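Local coordinates for protein EF-P arginine 32 rhamnosyl-transferase (Pseudomonas putida KT2440, PDB 5NV8) that belongs to the EarP family of rhamnosyltransferases and, in this model, carries a bound 2'-deoxy-thymidine-beta-L-rhamnose, at residues P154-K159 / E316-H321; P209-W214 / A236-W241; C324-D329 / Q362-L367. All coordinates share one frame; numbering follows the deposited sequence.

How the contacts relate
From the N terminus, the loop 154-159 comes first, and contact 1 joins it to helix 315-322 across 156 intervening residues. Within that long excursion lies contact 2, a local closure in which helix 211-220, the connection between parallel strands 199-203 and 225-230, packs beside helix 235-242, which follows strand 225-230. Contact 3 follows contact 1 in series: its first segment starts just after helix 315-322, and it closes a short, almost wholly helical excursion by laying the lead-in to helix 328-343 against helix 358-373. Contacts 1 and 3 thus adjoin in sequence, centres about 16 Å apart; the centre of contact 2 is about 31 Å from that of contact 1 and 29 Å from that of contact 3.

Contact 1 (P154-K159 / E316-H321); sequences PGFTDK and EAFLAH
F156 reaches out of the loop 154-159 to meet F318 on helix 315-322, and this pair of rings makes the contact. From its CA, the bond to CB already heads for the helix. At CB the chain turns so that CG lies anti to the carbonyl carbon and beside the backbone N (chi1 -65°), which carries the ring onward in the same direction. Of the ring atoms, CD2 is still 4.5 Å from F318 CE1, while CE2 comes to 3.8 Å from that same atom. The tip, CZ, lies 3.9 Å from F318 CD1. The two side chains cross at about a right angle, and their ring planes are inclined at 47°, with centroids 5.4 Å apart.

This is an aromatic cluster joining a loop to helices of the fold: F289 of helix 287-295 touches both phenylalanines, and W301 meets F318 edge-to-face. Phenylalanine suits both places, since its flat hydrocarbon ring can be packed on several sides at once without polar demands. Beyond F156 the loop turns sharply, with an inverse gamma turn centred on D158 closed by K159 N to T157 O at 2.6 Å. T157 O also accepts a hydrogen bond from Q375 NE2.

Contact 2 (P209-W214 / A236-W241); sequences PQLGNW and AGLSQW
L211 and W241 point across the gap between two neighbouring helices from opposite sides, each aimed at the backbone of the other helix and not at the other's side chain. L211 projects from the first turn of helix 211-220, and its CD2 methyl lands on the peptide joining G237 to L238, 3.5 Å from G237 C and 3.4 Å from L238 N. Glycine fits at 237 because it has no side chain to hold that methyl off the main chain. The L238 side chain adds a looser apolar touch, its CB 4.4 Å from L211 CD2.

One helical turn further on, the indole of W241 comes the other way. Its CG is anti to the backbone N (chi1 -178°), which brings the five-membered ring up against G212, with CD1 3.7 Å from G212 CA. G212 offers bare main chain to the indole. The polar end, NE1, is hydrogen-bonded to D216 OD1 on the same helix as G212, while L215 and A219 also touch the indole.

In this Rossmann-like sheet, helix 211-220 forms the beta-alpha-beta crossover between strands 199-203 and 225-230; helix 235-242 follows strand 225-230 and leads to the antiparallel strand 252-255. Between the two segments the chemistry is mainly van der Waals: contact at G237 is close, and the W241-D216 bond, from outside the two segments, probably helps fix the indole's orientation.

Contact 3 (C324-D329 / Q362-L367); sequences CGLSDD and QQHARL
Two first torsions bring L326 and H364 together. In H364, CG stands anti to the backbone N (chi1 -172°), sending the imidazole out from helix 358-373 toward the segment 324-329. In L326, CG is anti to the carbonyl carbon, and a second torsion of 155° extends CD1 away from CA, over the ring.

The result is a CH-pi contact. CD1 of L326 sits 3.5 Å from the centroid of the H364 ring and only 6° off its normal, squarely over one face. The branch point shares the same face, with L326 CG 3.4 Å from H364 ND1, while the other methyl, L326 CD2, drops beside the stem at 3.7 Å from H364 CB. A branched leucine suits this place because one methyl can cover the ring as the other fills the angle next to it. The backbone meets the ring differently: G325 N lies at its edge, 3.9 Å from H364 CE1. As glycine, G325 brings no side chain of its own to that edge. Y322 engages the imidazole edge-to-face, adding an aromatic neighbour to the leucine.

Around the pair, L326 also touches E360 and L361. S327 OG is hydrogen-bonded to E360 OE1, a second tie to the same helix. S327 occupies the N-cap position of helix 328-343, a place where serine is common. The whole is a surface loop-to-helix contact, in which the loop between helices 315-322 and 328-343 packs against helix 358-373 within the helical C-terminal part of this EarP-family protein.

Contact 1 (P154-K159 / E316-H321)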
ATOM      1  N   PRO A 154      -7.113   8.292 -12.808  1.00 63.89           N
ATOM      2  CA  PRO A 154      -5.933   7.929 -12.017  1.00 61.24           C
ATOM      3  C   PRO A 154      -5.118   6.828 -12.673  1.00 61.82           C
ATOM      4  O   PRO A 154      -5.523   5.662 -12.658  1.00 65.58           O
ATOM      5  CB  PRO A 154      -6.550   7.450 -10.697  1.00 56.60           C
ATOM      6  CG  PRO A 154      -8.002   7.040 -11.076  1.00 46.01           C
ATOM      7  CD  PRO A 154      -8.168   7.299 -12.563  1.00 61.96           C
ATOM      8  N   GLY A 155      -3.967   7.170 -13.239  1.00 62.08           N
ATOM      9  CA  GLY A 155      -3.176   6.173 -13.931  1.00 65.96           C
ATOM     10  C   GLY A 155      -1.702   6.219 -13.600  1.00 57.50           C
ATOM     11  O   GLY A 155      -1.282   6.927 -12.680  1.00 53.39           O
ATOM     12  N   PHE A 156      -0.904   5.455 -14.345  1.00 55.13           N
ATOM     13  CA  PHE A 156       0.542   5.456 -14.192  1.00 47.01           C
ATOM     14  C   PHE A 156       1.253   6.249 -15.279  1.00 50.67           C
ATOM     15  O   PHE A 156       2.458   6.488 -15.159  1.00 67.69           O
ATOM     16  CB  PHE A 156       1.078   4.018 -14.174  1.00 38.73           C
ATOM     17  CG  PHE A 156       0.619   3.217 -12.990  1.00 33.66           C
ATOM     18  CD1 PHE A 156      -0.581   2.527 -13.024  1.00 34.74           C
ATOM     19  CD2 PHE A 156       1.386   3.161 -11.838  1.00 31.64           C
ATOM     20  CE1 PHE A 156      -1.007   1.795 -11.935  1.00 33.82           C
ATOM     21  CE2 PHE A 156       0.967   2.431 -10.744  1.00 30.67           C
ATOM     22  CZ  PHE A 156      -0.231   1.746 -10.793  1.00 41.60           C
ATOM     23  N   THR A 157       0.542   6.662 -16.322  1.00 48.45           N
ATOM     24  CA  THR A 157       1.111   7.400 -17.438  1.00 58.15           C
ATOM     25  C   THR A 157       0.673   8.862 -17.374  1.00 55.58           C
ATOM     26  O   THR A 157       0.056   9.311 -16.400  1.00 41.17           O
ATOM     27  CB  THR A 157       0.701   6.751 -18.760  1.00 57.17           C
ATOM     28  OG1 THR A 157       1.193   7.537 -19.853  1.00 61.74           O
ATOM     29  CG2 THR A 157      -0.815   6.657 -18.856  1.00 55.48           C
ATOM     30  N   ASP A 158       0.979   9.609 -18.435  1.00 68.74           N
ATOM     31  CA  ASP A 158       0.620  11.021 -18.508  1.00 65.68           C
ATOM     32  C   ASP A 158      -0.877  11.198 -18.738  1.00 66.84           C
ATOM     33  O   ASP A 158      -1.290  11.978 -19.601  1.00 75.27           O
ATOM     34  CB  ASP A 158       1.412  11.718 -19.615  1.00 60.81           C
ATOM     35  CG  ASP A 158       2.833  12.044 -19.196  1.00 71.10           C
ATOM     36  OD1 ASP A 158       3.437  11.234 -18.465  1.00 75.46           O
ATOM     37  OD2 ASP A 158       3.346  13.110 -19.597  1.00 79.21           O
ATOM     38  N   LYS A 159      -1.688  10.484 -17.963  1.00 64.68           N
ATOM     39  CA  LYS A 159      -3.139  10.572 -18.047  1.00 59.84           C
ATOM     40  C   LYS A 159      -3.778   9.875 -16.850  1.00 56.08           C
ATOM     41  O   LYS A 159      -3.150   9.037 -16.201  1.00 57.48           O
ATOM     42  CB  LYS A 159      -3.650   9.958 -19.353  1.00 56.83           C
ATOM     43  N   GLU A 316      -1.283  -8.132 -14.805  1.00 60.52           N
ATOM     44  CA  GLU A 316      -0.212  -8.134 -15.798  1.00 62.50           C
ATOM     45  C   GLU A 316      -0.060  -6.777 -16.478  1.00 57.94           C
ATOM     46  O   GLU A 316       1.041  -6.430 -16.926  1.00 44.82           O
ATOM     47  CB  GLU A 316      -0.447  -9.242 -16.829  1.00 68.93           C
ATOM     48  CG  GLU A 316      -0.908 -10.577 -16.231  1.00 70.64           C
ATOM     49  CD  GLU A 316       0.247 -11.529 -15.916  1.00 63.23           C
ATOM     50  OE1 GLU A 316       1.396 -11.249 -16.324  1.00 63.17           O
ATOM     51  OE2 GLU A 316       0.004 -12.565 -15.259  1.00 61.12           O
ATOM     52  N   ALA A 317      -1.138  -5.988 -16.557  1.00 51.55           N
ATOM     53  CA  ALA A 317      -0.999  -4.634 -17.081  1.00 47.79           C
ATOM     54  C   ALA A 317      -0.145  -3.778 -16.158  1.00 46.57           C
ATOM     55  O   ALA A 317       0.533  -2.857 -16.623  1.00 56.32           O
ATOM     56  CB  ALA A 317      -2.368  -3.987 -17.302  1.00 48.22           C
ATOM     57  N   PHE A 318      -0.142  -4.075 -14.856  1.00 46.24           N
ATOM     58  CA  PHE A 318       0.757  -3.355 -13.962  1.00 40.39           C
ATOM     59  C   PHE A 318       2.204  -3.787 -14.168  1.00 39.93           C
ATOM     60  O   PHE A 318       3.118  -2.955 -14.143  1.00 50.24           O
ATOM     61  CB  PHE A 318       0.350  -3.558 -12.505  1.00 36.14           C
ATOM     62  CG  PHE A 318       1.324  -2.965 -11.537  1.00 37.89           C
ATOM     63  CD1 PHE A 318       1.561  -1.601 -11.537  1.00 34.42           C
ATOM     64  CD2 PHE A 318       2.031  -3.765 -10.660  1.00 33.45           C
ATOM     65  CE1 PHE A 318       2.470  -1.041 -10.665  1.00 37.77           C
ATOM     66  CE2 PHE A 318       2.945  -3.210  -9.785  1.00 31.15           C
ATOM     67  CZ  PHE A 318       3.165  -1.848  -9.786  1.00 33.72           C
ATOM     68  N   LEU A 319       2.438  -5.083 -14.382  1.00 40.38           N
ATOM     69  CA  LEU A 319       3.808  -5.565 -14.504  1.00 42.06           C
ATOM     70  C   LEU A 319       4.464  -5.155 -15.812  1.00 45.60           C
ATOM     71  O   LEU A 319       5.697  -5.165 -15.891  1.00 48.92           O
ATOM     72  CB  LEU A 319       3.858  -7.084 -14.384  1.00 40.13           C
ATOM     73  CG  LEU A 319       3.313  -7.729 -13.116  1.00 42.06           C
ATOM     74  CD1 LEU A 319       2.909  -9.154 -13.438  1.00 38.88           C
ATOM     75  CD2 LEU A 319       4.347  -7.680 -11.999  1.00 34.77           C
ATOM     76  N   ALA A 320       3.682  -4.812 -16.838  1.00 41.84           N
ATOM     77  CA  ALA A 320       4.274  -4.447 -18.121  1.00 45.99           C
ATOM     78  C   ALA A 320       5.202  -3.246 -17.977  1.00 44.59           C
ATOM     79  O   ALA A 320       6.266  -3.198 -18.605  1.00 43.72           O
ATOM     80  CB  ALA A 320       3.179  -4.168 -19.150  1.00 46.51           C
ATOM     81  N   HIS A 321       4.824  -2.270 -17.151  1.00 45.72           N
ATOM     82  CA  HIS A 321       5.715  -1.159 -16.836  1.00 43.71           C
ATOM     83  C   HIS A 321       6.685  -1.491 -15.711  1.00 45.78           C
ATOM     84  O   HIS A 321       7.826  -1.015 -15.725  1.00 53.11           O
ATOM     85  CB  HIS A 321       4.914   0.087 -16.441  1.00 41.10           C
ATOM     86  CG  HIS A 321       3.643   0.266 -17.208  1.00 52.08           C
ATOM     87  ND1 HIS A 321       2.474  -0.385 -16.875  1.00 59.07           N
ATOM     88  CD2 HIS A 321       3.352   1.036 -18.283  1.00 58.43           C
ATOM     89  CE1 HIS A 321       1.520  -0.030 -17.718  1.00 60.20           C
ATOM     90  NE2 HIS A 321       2.026   0.830 -18.582  1.00 59.90           N
TER

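Contact 2 (P209-W214 / A236-W241)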
ATOM      1  N   PRO A 209      -5.099 -18.394  -1.015  1.00 59.24           N
ATOM      2  CA  PRO A 209      -4.988 -19.852  -0.866  1.00 56.24           C
ATOM      3  C   PRO A 209      -3.548 -20.346  -0.873  1.00 55.52           C
ATOM      4  O   PRO A 209      -3.306 -21.557  -0.846  1.00 61.11           O
ATOM      5  CB  PRO A 209      -5.774 -20.385  -2.073  1.00 61.35           C
ATOM      6  CG  PRO A 209      -5.709 -19.287  -3.081  1.00 63.14           C
ATOM      7  CD  PRO A 209      -5.723 -18.007  -2.293  1.00 63.49           C
ATOM      8  N   GLN A 210      -2.584 -19.424  -0.904  1.00 51.65           N
ATOM      9  CA  GLN A 210      -1.173 -19.783  -0.916  1.00 46.96           C
ATOM     10  C   GLN A 210      -0.415 -19.251   0.291  1.00 38.47           C
ATOM     11  O   GLN A 210       0.821 -19.317   0.308  1.00 44.68           O
ATOM     12  CB  GLN A 210      -0.511 -19.298  -2.208  1.00 47.10           C
ATOM     13  CG  GLN A 210      -0.702 -20.278  -3.341  1.00 59.32           C
ATOM     14  CD  GLN A 210       0.523 -21.130  -3.591  1.00 63.71           C
ATOM     15  OE1 GLN A 210       1.533 -21.010  -2.897  1.00 53.63           O
ATOM     16  NE2 GLN A 210       0.418 -22.040  -4.550  1.00 69.27           N
ATOM     17  N   LEU A 211      -1.116 -18.733   1.302  1.00 38.84           N
ATOM     18  CA  LEU A 211      -0.441 -18.267   2.508  1.00 44.45           C
ATOM     19  C   LEU A 211       0.323 -19.399   3.184  1.00 43.61           C
ATOM     20  O   LEU A 211       1.452 -19.204   3.650  1.00 35.28           O
ATOM     21  CB  LEU A 211      -1.454 -17.652   3.474  1.00 42.42           C
ATOM     22  CG  LEU A 211      -0.956 -17.320   4.882  1.00 46.24           C
ATOM     23  CD1 LEU A 211      -0.283 -15.954   4.920  1.00 38.85           C
ATOM     24  CD2 LEU A 211      -2.100 -17.384   5.880  1.00 49.73           C
ATOM     25  N   GLY A 212      -0.270 -20.594   3.229  1.00 47.18           N
ATOM     26  CA  GLY A 212       0.383 -21.712   3.892  1.00 39.42           C
ATOM     27  C   GLY A 212       1.704 -22.093   3.252  1.00 37.76           C
ATOM     28  O   GLY A 212       2.676 -22.396   3.948  1.00 44.67           O
ATOM     29  N   ASN A 213       1.759 -22.084   1.918  1.00 37.76           N
ATOM     30  CA  ASN A 213       2.998 -22.442   1.232  1.00 36.49           C
ATOM     31  C   ASN A 213       4.084 -21.398   1.471  1.00 34.03           C
ATOM     32  O   ASN A 213       5.268 -21.743   1.577  1.00 32.95           O
ATOM     33  CB  ASN A 213       2.742 -22.620  -0.265  1.00 37.46           C
ATOM     34  CG  ASN A 213       1.912 -23.855  -0.575  1.00 49.06           C
ATOM     35  OD1 ASN A 213       1.861 -24.800   0.215  1.00 44.34           O
ATOM     36  ND2 ASN A 213       1.259 -23.854  -1.732  1.00 41.64           N
ATOM     37  N   TRP A 214       3.704 -20.122   1.563  1.00 33.30           N
ATOM     38  CA  TRP A 214       4.690 -19.072   1.810  1.00 34.12           C
ATOM     39  C   TRP A 214       5.245 -19.162   3.226  1.00 30.62           C
ATOM     40  O   TRP A 214       6.462 -19.089   3.432  1.00 29.39           O
ATOM     41  CB  TRP A 214       4.068 -17.698   1.567  1.00 30.82           C
ATOM     42  CG  TRP A 214       5.081 -16.607   1.417  1.00 28.98           C
ATOM     43  CD1 TRP A 214       6.398 -16.752   1.096  1.00 27.99           C
ATOM     44  CD2 TRP A 214       4.862 -15.202   1.586  1.00 28.15           C
ATOM     45  NE1 TRP A 214       7.012 -15.525   1.052  1.00 27.10           N
ATOM     46  CE2 TRP A 214       6.090 -14.556   1.348  1.00 26.82           C
ATOM     47  CE3 TRP A 214       3.745 -14.426   1.911  1.00 35.01           C
ATOM     48  CZ2 TRP A 214       6.235 -13.173   1.425  1.00 25.79           C
ATOM     49  CZ3 TRP A 214       3.890 -13.053   1.988  1.00 34.79           C
ATOM     50  CH2 TRP A 214       5.127 -12.441   1.747  1.00 30.24           C
ATOM     51  N   ALA A 236      -7.087 -15.048   9.830  1.00 63.06           N
ATOM     52  CA  ALA A 236      -7.856 -16.288   9.852  1.00 62.38           C
ATOM     53  C   ALA A 236      -7.020 -17.456   9.341  1.00 65.20           C
ATOM     54  O   ALA A 236      -6.824 -18.453  10.045  1.00 65.54           O
ATOM     55  CB  ALA A 236      -9.132 -16.130   9.023  1.00 58.33           C
ATOM     56  N   GLY A 237      -6.516 -17.344   8.109  1.00 64.13           N
ATOM     57  CA  GLY A 237      -5.666 -18.390   7.566  1.00 62.19           C
ATOM     58  C   GLY A 237      -4.330 -18.493   8.270  1.00 51.14           C
ATOM     59  O   GLY A 237      -3.733 -19.572   8.322  1.00 51.45           O
ATOM     60  N   LEU A 238      -3.838 -17.375   8.810  1.00 45.31           N
ATOM     61  CA  LEU A 238      -2.640 -17.414   9.641  1.00 44.07           C
ATOM     62  C   LEU A 238      -2.839 -18.337  10.835  1.00 56.92           C
ATOM     63  O   LEU A 238      -1.941 -19.110  11.193  1.00 56.28           O
ATOM     64  CB  LEU A 238      -2.288 -16.002  10.105  1.00 44.77           C
ATOM     65  CG  LEU A 238      -0.856 -15.702  10.551  1.00 54.61           C
ATOM     66  CD1 LEU A 238       0.074 -15.604   9.354  1.00 50.11           C
ATOM     67  CD2 LEU A 238      -0.831 -14.410  11.354  1.00 54.36           C
ATOM     68  N   SER A 239      -4.018 -18.280  11.459  1.00 55.33           N
ATOM     69  CA  SER A 239      -4.303 -19.163  12.582  1.00 52.42           C
ATOM     70  C   SER A 239      -4.435 -20.611  12.125  1.00 51.30           C
ATOM     71  O   SER A 239      -3.940 -21.525  12.794  1.00 51.97           O
ATOM     72  CB  SER A 239      -5.570 -18.704  13.303  1.00 58.23           C
ATOM     73  OG  SER A 239      -5.546 -17.306  13.535  1.00 59.08           O
ATOM     74  N   GLN A 240      -5.094 -20.840  10.985  1.00 51.96           N
ATOM     75  CA  GLN A 240      -5.233 -22.195  10.460  1.00 54.99           C
ATOM     76  C   GLN A 240      -3.889 -22.816  10.107  1.00 57.43           C
ATOM     77  O   GLN A 240      -3.786 -24.045  10.031  1.00 58.24           O
ATOM     78  CB  GLN A 240      -6.141 -22.195   9.228  1.00 54.67           C
ATOM     79  CG  GLN A 240      -7.488 -21.523   9.436  1.00 63.72           C
ATOM     80  CD  GLN A 240      -8.144 -21.116   8.126  1.00 72.84           C
ATOM     81  OE1 GLN A 240      -7.930 -21.745   7.089  1.00 69.78           O
ATOM     82  NE2 GLN A 240      -8.945 -20.056   8.169  1.00 79.13           N
ATOM     83  N   TRP A 241      -2.858 -21.997   9.885  1.00 54.40           N
ATOM     84  CA  TRP A 241      -1.536 -22.533   9.585  1.00 55.75           C
ATOM     85  C   TRP A 241      -0.779 -22.900  10.857  1.00 56.89           C
ATOM     86  O   TRP A 241      -0.156 -23.964  10.924  1.00 59.08           O
ATOM     87  CB  TRP A 241      -0.733 -21.527   8.758  1.00 46.66           C
ATOM     88  CG  TRP A 241       0.628 -22.029   8.382  1.00 45.95           C
ATOM     89  CD1 TRP A 241       0.937 -22.865   7.348  1.00 43.90           C
ATOM     90  CD2 TRP A 241       1.863 -21.738   9.046  1.00 44.03           C
ATOM     91  NE1 TRP A 241       2.288 -23.109   7.326  1.00 38.74           N
ATOM     92  CE2 TRP A 241       2.880 -22.429   8.357  1.00 42.16           C
ATOM     93  CE3 TRP A 241       2.208 -20.958  10.155  1.00 46.82           C
ATOM     94  CZ2 TRP A 241       4.219 -22.362   8.739  1.00 36.01           C
ATOM     95  CZ3 TRP A 241       3.539 -20.894  10.534  1.00 43.70           C
ATOM     96  CH2 TRP A 241       4.527 -21.594   9.828  1.00 35.59           C
TER

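Contact 3 (C324-D329 / Q362-L367)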
ATOM      1  N   CYS A 324      10.315  -3.456 -16.508  1.00 56.90           N
ATOM      2  CA  CYS A 324      11.044  -3.060 -17.712  1.00 61.10           C
ATOM      3  C   CYS A 324      12.559  -3.136 -17.531  1.00 59.55           C
ATOM      4  O   CYS A 324      13.273  -3.568 -18.444  1.00 64.87           O
ATOM      5  CB  CYS A 324      10.621  -1.653 -18.134  1.00 56.93           C
ATOM      6  SG  CYS A 324       9.081  -1.609 -19.079  1.00 58.96           S
ATOM      7  N   GLY A 325      13.073  -2.727 -16.372  1.00 56.05           N
ATOM      8  CA  GLY A 325      14.508  -2.566 -16.228  1.00 59.31           C
ATOM      9  C   GLY A 325      15.312  -3.771 -15.772  1.00 59.02           C
ATOM     10  O   GLY A 325      16.545  -3.713 -15.794  1.00 52.29           O
ATOM     11  N   LEU A 326      14.668  -4.861 -15.373  1.00 39.09           N
ATOM     12  CA  LEU A 326      15.379  -5.962 -14.737  1.00 45.15           C
ATOM     13  C   LEU A 326      15.924  -6.955 -15.762  1.00 47.13           C
ATOM     14  O   LEU A 326      15.439  -7.059 -16.891  1.00 47.05           O
ATOM     15  CB  LEU A 326      14.469  -6.685 -13.744  1.00 36.35           C
ATOM     16  CG  LEU A 326      14.131  -5.890 -12.481  1.00 50.58           C
ATOM     17  CD1 LEU A 326      12.811  -6.357 -11.888  1.00 49.37           C
ATOM     18  CD2 LEU A 326      15.255  -5.997 -11.459  1.00 51.79           C
ATOM     19  N   SER A 327      16.952  -7.689 -15.341  1.00 41.61           N
ATOM     20  CA  SER A 327      17.549  -8.723 -16.170  1.00 48.83           C
ATOM     21  C   SER A 327      16.591  -9.903 -16.324  1.00 46.33           C
ATOM     22  O   SER A 327      15.561  -9.997 -15.653  1.00 48.23           O
ATOM     23  CB  SER A 327      18.875  -9.190 -15.570  1.00 51.19           C
ATOM     24  OG  SER A 327      18.681  -9.729 -14.274  1.00 46.50           O
ATOM     25  N   ASP A 328      16.955 -10.823 -17.220  1.00 49.93           N
ATOM     26  CA  ASP A 328      16.063 -11.933 -17.546  1.00 51.11           C
ATOM     27  C   ASP A 328      15.812 -12.824 -16.334  1.00 53.17           C
ATOM     28  O   ASP A 328      14.687 -13.296 -16.125  1.00 51.59           O
ATOM     29  CB  ASP A 328      16.644 -12.745 -18.701  1.00 49.14           C
ATOM     30  CG  ASP A 328      16.675 -11.962 -19.998  1.00 62.86           C
ATOM     31  OD1 ASP A 328      15.595 -11.548 -20.469  1.00 68.56           O
ATOM     32  OD2 ASP A 328      17.780 -11.755 -20.541  1.00 67.61           O
ATOM     33  N   ASP A 329      16.843 -13.065 -15.522  1.00 48.33           N
ATOM     34  CA  ASP A 329      16.654 -13.881 -14.329  1.00 49.16           C
ATOM     35  C   ASP A 329      15.843 -13.136 -13.272  1.00 47.95           C
ATOM     36  O   ASP A 329      15.035 -13.744 -12.560  1.00 47.09           O
ATOM     37  CB  ASP A 329      18.009 -14.319 -13.771  1.00 52.77           C
ATOM     38  CG  ASP A 329      18.640 -15.445 -14.579  1.00 56.02           C
ATOM     39  OD1 ASP A 329      17.908 -16.126 -15.330  1.00 56.46           O
ATOM     40  OD2 ASP A 329      19.867 -15.657 -14.457  1.00 45.80           O
ATOM     41  N   GLN A 362      15.915  -4.910  -4.871  1.00 39.20           N
ATOM     42  CA  GLN A 362      16.006  -3.747  -3.992  1.00 37.91           C
ATOM     43  C   GLN A 362      16.199  -2.466  -4.796  1.00 37.86           C
ATOM     44  O   GLN A 362      15.506  -1.465  -4.573  1.00 25.75           O
ATOM     45  CB  GLN A 362      17.157  -3.929  -3.001  1.00 35.05           C
ATOM     46  CG  GLN A 362      16.889  -4.917  -1.880  1.00 36.53           C
ATOM     47  CD  GLN A 362      18.003  -4.933  -0.851  1.00 35.71           C
ATOM     48  OE1 GLN A 362      18.748  -5.908  -0.737  1.00 40.18           O
ATOM     49  NE2 GLN A 362      18.124  -3.848  -0.094  1.00 27.07           N
ATOM     50  N   GLN A 363      17.150  -2.479  -5.733  1.00 32.32           N
ATOM     51  CA  GLN A 363      17.399  -1.298  -6.554  1.00 41.01           C
ATOM     52  C   GLN A 363      16.219  -1.004  -7.471  1.00 41.11           C
ATOM     53  O   GLN A 363      15.886   0.163  -7.709  1.00 52.39           O
ATOM     54  CB  GLN A 363      18.682  -1.489  -7.364  1.00 44.33           C
ATOM     55  CG  GLN A 363      19.299  -0.200  -7.897  1.00 60.07           C
ATOM     56  CD  GLN A 363      20.121   0.541  -6.857  1.00 74.17           C
ATOM     57  OE1 GLN A 363      19.615   0.914  -5.799  1.00 81.70           O
ATOM     58  NE2 GLN A 363      21.397   0.756  -7.154  1.00 74.23           N
ATOM     59  N   HIS A 364      15.569  -2.052  -7.986  1.00 29.22           N
ATOM     60  CA  HIS A 364      14.431  -1.858  -8.879  1.00 34.29           C
ATOM     61  C   HIS A 364      13.273  -1.169  -8.166  1.00 35.17           C
ATOM     62  O   HIS A 364      12.584  -0.327  -8.753  1.00 28.04           O
ATOM     63  CB  HIS A 364      13.984  -3.202  -9.449  1.00 35.55           C
ATOM     64  CG  HIS A 364      12.945  -3.088 -10.518  1.00 43.31           C
ATOM     65  ND1 HIS A 364      13.249  -2.727 -11.812  1.00 46.18           N
ATOM     66  CD2 HIS A 364      11.606  -3.290 -10.487  1.00 43.75           C
ATOM     67  CE1 HIS A 364      12.143  -2.711 -12.534  1.00 45.91           C
ATOM     68  NE2 HIS A 364      11.132  -3.047 -11.753  1.00 44.90           N
ATOM     69  N   ALA A 365      13.042  -1.515  -6.897  1.00 31.34           N
ATOM     70  CA  ALA A 365      11.954  -0.893  -6.151  1.00 31.72           C
ATOM     71  C   ALA A 365      12.234   0.582  -5.886  1.00 33.41           C
ATOM     72  O   ALA A 365      11.317   1.411  -5.932  1.00 41.71           O
ATOM     73  CB  ALA A 365      11.721  -1.644  -4.841  1.00 34.65           C
ATOM     74  N   ARG A 366      13.494   0.931  -5.605  1.00 34.51           N
ATOM     75  CA  ARG A 366      13.850   2.335  -5.419  1.00 25.85           C
ATOM     76  C   ARG A 366      13.684   3.121  -6.712  1.00 37.48           C
ATOM     77  O   ARG A 366      13.156   4.240  -6.704  1.00 34.41           O
ATOM     78  CB  ARG A 366      15.290   2.456  -4.915  1.00 32.31           C
ATOM     79  CG  ARG A 366      15.568   1.738  -3.608  1.00 32.55           C
ATOM     80  CD  ARG A 366      14.957   2.486  -2.437  1.00 38.16           C
ATOM     81  NE  ARG A 366      15.410   3.872  -2.380  1.00 36.44           N
ATOM     82  CZ  ARG A 366      15.268   4.658  -1.319  1.00 34.99           C
ATOM     83  NH1 ARG A 366      14.683   4.196  -0.223  1.00 33.02           N
ATOM     84  NH2 ARG A 366      15.712   5.909  -1.354  1.00 48.37           N
ATOM     85  N   LEU A 367      14.129   2.550  -7.833  1.00 28.26           N
ATOM     86  CA  LEU A 367      14.076   3.264  -9.103  1.00 29.74           C
ATOM     87  C   LEU A 367      12.643   3.489  -9.571  1.00 36.68           C
ATOM     88  O   LEU A 367      12.362   4.495 -10.230  1.00 41.61           O
ATOM     89  CB  LEU A 367      14.872   2.500 -10.160  1.00 36.00           C
ATOM     90  CG  LEU A 367      16.391   2.518  -9.975  1.00 38.27           C
ATOM     91  CD1 LEU A 367      17.037   1.274 -10.574  1.00 39.29           C
ATOM     92  CD2 LEU A 367      16.985   3.779 -10.581  1.00 44.41           C
TER